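Side-chain contacts in particle-associated lyase (Acinetobacter bacteriophage AP22, PDB 4Y9V), which probably cleaves the capsular polysaccharide of Acinetobacter baumannii as a tailspike lyase, and binds a saccharide of that capsule: residues Ile35-Gln38 with Glu39-Asp42; Ile154-Asp158 with Asp159-Ser163; Asn502-Leu505 with Ile506-Gln510. All coordinates share one frame; numbering follows the deposited sequence.

Contact 1. Residues Ile35-Gln38 with Glu39-Asp42; sequences ISQQ and EVND
Glu39 reaches back along the first turn of its helix to Ser36, its chain stretched beyond CG (chi2 180°), and OE2 takes the backbone N of Ser36 at 2.9 Å. That bond is nearly straight, yet it meets the carboxylate on the anti side, 28° out of plane. In return Ser36 OG accepts the Glu39 backbone N at 3.1 Å, so each residue's side chain serves the other's main chain. Beside this pair Ile35 lies at about a right angle to Val40, Ile35 CD1 touching Val40 CG2 at 3.8 Å.

Two glutamines then bend at chi2 and carry their amides forward to the next turn. Gln37 NE2 donates to Asn41 OD1 at 3.1 Å, within its own amide plane but from above the carbonyl plane of Asn41, the two amides being turned 52° apart. Gln38 NE2 reaches Asp42 OD1 at 2.9 Å and likewise arrives from above, here over the carboxylate. Both pairs also bond to other copies of the protein: Gln37 OE1 accepts from Asn41 ND2 of the third subunit, Asn41 ND2 gives to Gln37 OE1 of the second, and Gln38 NE2 also binds Asp31 of the second. The reciprocal Ser36-Glu39 pair is a capping box, with Ser36 as N-cap of helix 37-42 at the trimer interface.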
loop_
_atom_site.group_PDB
_atom_site.type_symbol
_atom_site.label_atom_id
_atom_site.label_comp_id
_atom_site.label_asym_id
_atom_site.label_seq_id
_atom_site.Cartn_x
_atom_site.Cartn_y
_atom_site.Cartn_z
ATOM N N ILE A 35 -21.558 35.316 -38.375
ATOM C CA ILE A 35 -20.824 34.362 -39.207
ATOM C C ILE A 35 -21.801 33.587 -40.061
ATOM O O ILE A 35 -22.989 33.441 -39.734
ATOM C CB ILE A 35 -19.885 33.445 -38.396
ATOM C CG1 ILE A 35 -20.570 32.306 -37.656
ATOM C CG2 ILE A 35 -18.996 34.278 -37.460
ATOM C CD1 ILE A 35 -19.604 31.360 -36.941
ATOM N N SER A 36 -21.334 33.022 -41.193
ATOM C CA SER A 36 -22.192 32.241 -42.043
ATOM C C SER A 36 -22.414 30.850 -41.465
ATOM O O SER A 36 -21.672 30.368 -40.621
ATOM C CB SER A 36 -21.622 32.092 -43.450
ATOM O OG SER A 36 -20.577 31.136 -43.468
ATOM N N GLN A 37 -23.426 30.155 -42.022
ATOM C CA GLN A 37 -23.642 28.768 -41.607
ATOM C C GLN A 37 -22.442 27.912 -41.983
ATOM O O GLN A 37 -22.124 26.959 -41.249
ATOM C CB GLN A 37 -24.929 28.226 -42.253
ATOM C CG GLN A 37 -25.250 26.835 -41.778
ATOM C CD GLN A 37 -25.577 26.860 -40.292
ATOM O OE1 GLN A 37 -26.372 27.697 -39.840
ATOM N NE2 GLN A 37 -25.001 25.933 -39.516
ATOM N N GLN A 38 -21.782 28.185 -43.092
ATOM C CA GLN A 38 -20.548 27.440 -43.406
ATOM C C GLN A 38 -19.520 27.614 -42.305
ATOM O O GLN A 38 -18.850 26.657 -41.906
ATOM C CB GLN A 38 -19.955 27.824 -44.748
ATOM C CG GLN A 38 -18.786 26.950 -45.154
ATOM C CD GLN A 38 -19.206 25.517 -45.324
ATOM O OE1 GLN A 38 -20.032 25.200 -46.201
ATOM N NE2 GLN A 38 -18.671 24.622 -44.499
ATOM N N GLU A 39 -19.360 28.846 -41.833
ATOM C CA GLU A 39 -18.399 29.114 -40.747
ATOM C C GLU A 39 -18.804 28.414 -39.462
ATOM O O GLU A 39 -17.956 27.913 -38.729
ATOM C CB GLU A 39 -18.259 30.617 -40.535
ATOM C CG GLU A 39 -17.637 31.337 -41.712
ATOM C CD GLU A 39 -17.540 32.804 -41.426
ATOM O OE1 GLU A 39 -16.466 33.275 -40.970
ATOM O OE2 GLU A 39 -18.545 33.524 -41.601
ATOM N N VAL A 40 -20.108 28.325 -39.159
ATOM C CA VAL A 40 -20.546 27.545 -38.007
ATOM C C VAL A 40 -20.112 26.091 -38.225
ATOM O O VAL A 40 -19.535 25.469 -37.333
ATOM C CB VAL A 40 -22.071 27.637 -37.784
ATOM C CG1 VAL A 40 -22.509 26.675 -36.702
ATOM C CG2 VAL A 40 -22.530 29.068 -37.474
ATOM N N ASN A 41 -20.441 25.541 -39.365
ATOM C CA ASN A 41 -20.101 24.148 -39.678
ATOM C C ASN A 41 -18.601 23.900 -39.536
ATOM O O ASN A 41 -18.197 22.839 -39.063
ATOM C CB ASN A 41 -20.555 23.783 -41.084
ATOM C CG ASN A 41 -22.065 23.800 -41.319
ATOM O OD1 ASN A 41 -22.855 23.938 -40.397
ATOM N ND2 ASN A 41 -22.429 23.632 -42.581
ATOM N N ASP A 42 -17.800 24.830 -39.987
ATOM C CA ASP A 42 -16.343 24.692 -40.012
ATOM C C ASP A 42 -15.741 24.564 -38.610
ATOM O O ASP A 42 -14.604 24.129 -38.496
ATOM C CB ASP A 42 -15.723 25.894 -40.717
ATOM C CG ASP A 42 -15.917 26.017 -42.206
ATOM O OD1 ASP A 42 -16.307 25.015 -42.848
ATOM O OD2 ASP A 42 -15.715 27.151 -42.716
#

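Contact 2. Residues Ile154-Asp158 with Asp159-Ser163; sequences IYCTD and DFSYS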
loop_
_atom_site.group_PDB
_atom_site.type_symbol
_atom_site.label_atom_id
_atom_site.label_comp_id
_atom_site.label_asym_id
_atom_site.label_seq_id
_atom_site.Cartn_x
_atom_site.Cartn_y
_atom_site.Cartn_z
ATOM N N ILE A 154 19.239 12.174 -21.319
ATOM C CA ILE A 154 20.626 11.795 -21.170
ATOM C C ILE A 154 20.703 10.363 -21.684
ATOM O O ILE A 154 19.936 9.516 -21.241
ATOM C CB ILE A 154 21.041 11.851 -19.679
ATOM C CG1 ILE A 154 20.881 13.238 -19.100
ATOM C CG2 ILE A 154 22.465 11.294 -19.485
ATOM C CD1 ILE A 154 20.919 13.310 -17.576
ATOM N N TYR A 155 21.606 10.063 -22.624
ATOM C CA TYR A 155 21.638 8.722 -23.208
ATOM C C TYR A 155 23.052 8.323 -23.549
ATOM O O TYR A 155 23.781 9.074 -24.199
ATOM C CB TYR A 155 20.741 8.652 -24.473
ATOM C CG TYR A 155 20.573 7.257 -25.032
ATOM C CD1 TYR A 155 19.729 6.334 -24.434
ATOM C CD2 TYR A 155 21.290 6.848 -26.142
ATOM C CE1 TYR A 155 19.576 5.056 -24.920
ATOM C CE2 TYR A 155 21.132 5.563 -26.654
ATOM C CZ TYR A 155 20.281 4.665 -26.055
ATOM O OH TYR A 155 20.170 3.412 -26.605
ATOM N N CYS A 156 23.428 7.128 -23.105
ATOM C CA CYS A 156 24.730 6.543 -23.465
ATOM C C CYS A 156 24.557 5.623 -24.658
ATOM O O CYS A 156 23.810 4.669 -24.618
ATOM C CB CYS A 156 25.260 5.762 -22.277
ATOM S SG CYS A 156 26.872 4.986 -22.607
ATOM N N THR A 157 25.320 5.928 -25.737
ATOM C CA THR A 157 25.171 5.152 -26.963
ATOM C C THR A 157 25.901 3.825 -26.948
ATOM O O THR A 157 25.725 3.022 -27.868
ATOM C CB THR A 157 25.596 6.016 -28.171
ATOM O OG1 THR A 157 26.927 6.461 -27.998
ATOM C CG2 THR A 157 24.724 7.244 -28.342
ATOM N N ASP A 158 26.707 3.569 -25.920
ATOM C CA ASP A 158 27.505 2.345 -25.792
ATOM C C ASP A 158 26.641 1.164 -25.375
ATOM O O ASP A 158 25.888 1.193 -24.380
ATOM C CB ASP A 158 28.643 2.593 -24.822
ATOM C CG ASP A 158 29.549 3.774 -25.134
ATOM O OD1 ASP A 158 29.904 3.911 -26.317
ATOM O OD2 ASP A 158 29.872 4.644 -24.265
ATOM N N ASP A 159 26.758 0.046 -26.100
ATOM C CA ASP A 159 26.064 -1.185 -25.772
ATOM C C ASP A 159 26.403 -1.634 -24.338
ATOM O O ASP A 159 27.515 -1.467 -23.842
ATOM C CB ASP A 159 26.436 -2.305 -26.736
ATOM C CG ASP A 159 25.872 -2.151 -28.118
ATOM O OD1 ASP A 159 25.140 -1.173 -28.389
ATOM O OD2 ASP A 159 26.122 -3.056 -28.937
ATOM N N PHE A 160 25.393 -2.232 -23.693
ATOM C CA PHE A 160 25.514 -2.843 -22.375
ATOM C C PHE A 160 25.804 -1.807 -21.279
ATOM O O PHE A 160 26.141 -2.182 -20.167
ATOM C CB PHE A 160 26.572 -3.962 -22.302
ATOM C CG PHE A 160 26.358 -5.085 -23.279
ATOM C CD1 PHE A 160 25.410 -6.063 -23.035
ATOM C CD2 PHE A 160 27.132 -5.198 -24.428
ATOM C CE1 PHE A 160 25.266 -7.142 -23.895
ATOM C CE2 PHE A 160 26.960 -6.260 -25.299
ATOM C CZ PHE A 160 26.027 -7.253 -25.034
ATOM N N SER A 161 25.614 -0.514 -21.531
ATOM C CA SER A 161 26.022 0.482 -20.566
ATOM C C SER A 161 25.090 0.582 -19.359
ATOM O O SER A 161 25.502 1.147 -18.342
ATOM C CB SER A 161 26.247 1.846 -21.225
ATOM O OG SER A 161 25.077 2.272 -21.939
ATOM N N TYR A 162 23.887 0.029 -19.454
ATOM C CA TYR A 162 23.042 -0.159 -18.281
ATOM C C TYR A 162 23.188 -1.585 -17.703
ATOM O O TYR A 162 23.379 -1.747 -16.509
ATOM C CB TYR A 162 21.550 0.136 -18.580
ATOM C CG TYR A 162 20.674 0.005 -17.358
ATOM C CD1 TYR A 162 20.676 0.967 -16.381
ATOM C CD2 TYR A 162 19.849 -1.101 -17.180
ATOM C CE1 TYR A 162 19.867 0.853 -15.235
ATOM C CE2 TYR A 162 19.056 -1.226 -16.061
ATOM C CZ TYR A 162 19.056 -0.260 -15.089
ATOM O OH TYR A 162 18.260 -0.457 -13.992
ATOM N N SER A 163 23.057 -2.604 -18.543
ATOM C CA SER A 163 23.080 -3.979 -18.079
ATOM C C SER A 163 23.820 -4.864 -19.053
ATOM O O SER A 163 23.725 -4.684 -20.261
ATOM C CB SER A 163 21.650 -4.480 -17.936
ATOM O OG SER A 163 21.599 -5.905 -17.858
#
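Ser161 OG donates to the carbonyl O of Asp158 at 2.8 Å, lying in the carbonyl plane with a C=O...donor angle of 152°. The same oxygen receives a second bond from the Ser161 backbone N, weak and bent at 3.3 Å, so the hydroxyl supplies the shorter of the two links. With chi1 at 56° the hydroxyl sits between the backbone N and the carbonyl carbon of its own residue, a rotation that turns it back over the chain toward Asp158. There it also meets Cys156, whose SG lies 3.3 Å from Ser161 OG and 3.5 Å from Ser161 CB. The sulfur, trans to its backbone N, faces the inside of the bend, where the Asp158 backbone N approaches it at 3.6 Å in a weak hydrogen bond.

Residues Asp158 to Ser161 form a type II beta turn, and Phe160 takes the positive phi (66°) that its third position calls for. The turn follows strand 151-156 in the Ig-like region of the tailspike and lies at the start of the loop leading to strand 172-181.

Outside this turn a second shell holds the polar ends. Ser161 OG is hydrogen-bonded to Lys171 N as well, and the backbone of Cys156 pairs with Lys171, so the hydroxyl bridges the turn and the chain beside the strand. In the conformer given, Asp158 OD1 bonds to Asn200 ND2. The carboxylate of Asp159 forms a salt bridge with Arg170, whose other terminal nitrogen is bonded to Tyr155 OH; the charge on Asp159 is thus probably offset by the arginine. Farther along, Tyr162 OH bonds to Glu341 and its ring makes a cation-pi contact with Arg382, tying the loop to residues of the pectin lyase-like region.

Contact 3. Residues Asn502-Leu505 with Ile506-Gln510; sequences NPYL and IYPSQ
Different first torsions bring Tyr504 and Tyr507 together: CG of Tyr504 stands trans to its carbonyl carbon (chi1 -72°), whereas CG of Tyr507 stands trans to its backbone N (chi1 -168°). The rings meet edge to face, the edge of Tyr507 directed at the face of Tyr504, with centroids 5.0 Å apart and planes at 69°. Contact is made along one side of each ring: Tyr507 CD1 lies 3.5 Å from Tyr504 CD2, and Tyr507 CE1 lies 3.7 Å from Tyr504 CE2.

Pro508 brings its CD over a face of Tyr504, 3.8 Å from the ring centroid, which is the geometry of a CH-pi contact. It is displaced toward the other half of that ring, reaching Tyr504 CD1 at 3.5 Å. Tyr507 and Pro508 thus approach the Tyr504 ring from the same side of its plane, Tyr507 at the CD2-CE2 half and Pro508 over the CD1-CE1 half.

This cluster lies where the chain turns a corner at Leu505, in the connection between strands 486-496 and 518-531, which pair in parallel. Such a corner between strands of different faces fits the parallel beta-helix of the pectin lyase-like family. Leu505 and Ile506 direct their side chains to those two strands, touching Val491 and Gln521; the backbone N of Ile506 is buried by the bend and has no partner in the model.

The rings are held from outside by cations and a further aromatic. Lys549 makes a cation-pi contact with Tyr504 and Arg469 one with Tyr507, and Trp473 packs edge-to-face with Tyr507. The backbone of Tyr504 is hydrogen-bonded to Arg469 and Trp471, holding its main chain beside the start of strand 470-476.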
loop_
_atom_site.group_PDB
_atom_site.type_symbol
_atom_site.label_atom_id
_atom_site.label_comp_id
_atom_site.label_asym_id
_atom_site.label_seq_id
_atom_site.Cartn_x
_atom_site.Cartn_y
_atom_site.Cartn_z
ATOM N N ASN A 502 10.324 -29.460 8.185
ATOM C CA ASN A 502 11.592 -29.458 8.936
ATOM C C ASN A 502 12.691 -28.785 8.117
ATOM O O ASN A 502 13.656 -29.461 7.740
ATOM C CB ASN A 502 11.939 -30.893 9.292
ATOM C CG ASN A 502 13.181 -31.133 10.097
ATOM O OD1 ASN A 502 13.532 -30.298 11.010
ATOM N ND2 ASN A 502 13.825 -32.213 9.849
ATOM N N PRO A 503 12.528 -27.502 7.807
ATOM C CA PRO A 503 13.451 -26.864 6.870
ATOM C C PRO A 503 14.684 -26.362 7.547
ATOM O O PRO A 503 14.708 -26.022 8.737
ATOM C CB PRO A 503 12.634 -25.669 6.401
ATOM C CG PRO A 503 11.850 -25.253 7.643
ATOM C CD PRO A 503 11.495 -26.608 8.279
ATOM N N TYR A 504 15.756 -26.171 6.731
ATOM C CA TYR A 504 16.814 -25.267 7.093
ATOM C C TYR A 504 16.314 -23.820 6.962
ATOM O O TYR A 504 15.725 -23.441 5.952
ATOM C CB TYR A 504 18.022 -25.433 6.168
ATOM C CG TYR A 504 18.795 -26.698 6.400
ATOM C CD1 TYR A 504 19.788 -26.734 7.393
ATOM C CD2 TYR A 504 18.526 -27.855 5.702
ATOM C CE1 TYR A 504 20.484 -27.877 7.641
ATOM C CE2 TYR A 504 19.251 -29.023 5.933
ATOM C CZ TYR A 504 20.237 -28.992 6.927
ATOM O OH TYR A 504 20.933 -30.171 7.134
ATOM N N LEU A 505 16.648 -22.999 7.951
ATOM C CA LEU A 505 16.466 -21.545 7.813
ATOM C C LEU A 505 17.366 -21.037 6.694
ATOM O O LEU A 505 16.957 -20.309 5.803
ATOM C CB LEU A 505 16.721 -20.888 9.153
ATOM C CG LEU A 505 15.711 -21.274 10.248
ATOM C CD1 LEU A 505 16.242 -20.949 11.623
ATOM C CD2 LEU A 505 14.378 -20.568 10.029
ATOM N N ILE A 506 18.651 -21.444 6.774
ATOM C CA ILE A 506 19.678 -21.134 5.779
ATOM C C ILE A 506 20.365 -22.452 5.465
ATOM O O ILE A 506 20.846 -23.126 6.383
ATOM C CB ILE A 506 20.682 -20.077 6.297
ATOM C CG1 ILE A 506 19.959 -18.806 6.718
ATOM C CG2 ILE A 506 21.747 -19.842 5.246
ATOM C CD1 ILE A 506 20.887 -17.758 7.300
ATOM N N TYR A 507 20.368 -22.855 4.204
ATOM C CA TYR A 507 20.961 -24.129 3.831
ATOM C C TYR A 507 22.488 -24.007 3.875
ATOM O O TYR A 507 23.043 -23.075 3.289
ATOM C CB TYR A 507 20.475 -24.561 2.436
ATOM C CG TYR A 507 20.854 -25.987 2.185
ATOM C CD1 TYR A 507 20.003 -26.996 2.597
ATOM C CD2 TYR A 507 22.091 -26.352 1.648
ATOM C CE1 TYR A 507 20.309 -28.327 2.422
ATOM C CE2 TYR A 507 22.434 -27.673 1.526
ATOM C CZ TYR A 507 21.558 -28.650 1.919
ATOM O OH TYR A 507 21.913 -29.994 1.733
ATOM N N PRO A 508 23.173 -24.970 4.520
ATOM C CA PRO A 508 24.635 -24.867 4.681
ATOM C C PRO A 508 25.395 -25.403 3.475
ATOM O O PRO A 508 25.243 -26.552 3.111
ATOM C CB PRO A 508 24.886 -25.764 5.896
ATOM C CG PRO A 508 23.809 -26.777 5.870
ATOM C CD PRO A 508 22.587 -26.051 5.356
ATOM N N SER A 509 26.269 -24.564 2.929
ATOM C CA SER A 509 27.230 -24.971 1.902
ATOM C C SER A 509 28.316 -23.914 1.895
ATOM O O SER A 509 28.285 -22.941 2.634
ATOM C CB SER A 509 26.536 -25.160 0.536
ATOM O OG SER A 509 25.957 -23.951 0.094
ATOM N N GLN A 510 29.301 -24.093 0.997
ATOM C CA GLN A 510 30.489 -23.234 1.031
ATOM C C GLN A 510 30.139 -21.751 1.138
ATOM O O GLN A 510 30.720 -21.034 1.971
ATOM C CB GLN A 510 31.350 -23.495 -0.196
ATOM C CG GLN A 510 32.562 -22.591 -0.265
ATOM C CD GLN A 510 33.574 -23.018 -1.300
ATOM O OE1 GLN A 510 33.893 -24.192 -1.397
ATOM N NE2 GLN A 510 34.104 -22.070 -2.075
#

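The three contacts are separate: contacts 1 and 3 lie on opposite sides of the chain's centre, their centres about 81 Å apart, and even contacts 2 and 3 keep their nearest atoms about 26 Å from each other. None shares a helix or strand with another. Contact 1, partly buried, is helical and built almost wholly of hydrogen bonds, and it alone is touched by other subunits. Contact 2 is a surface turn in the Ig-like region, relying on a hydroxyl, a thiol and main-chain oxygen. Contact 3, also partly buried, is aromatic and apolar, without hydrogen bonds between its segments, at a corner of the beta-helix.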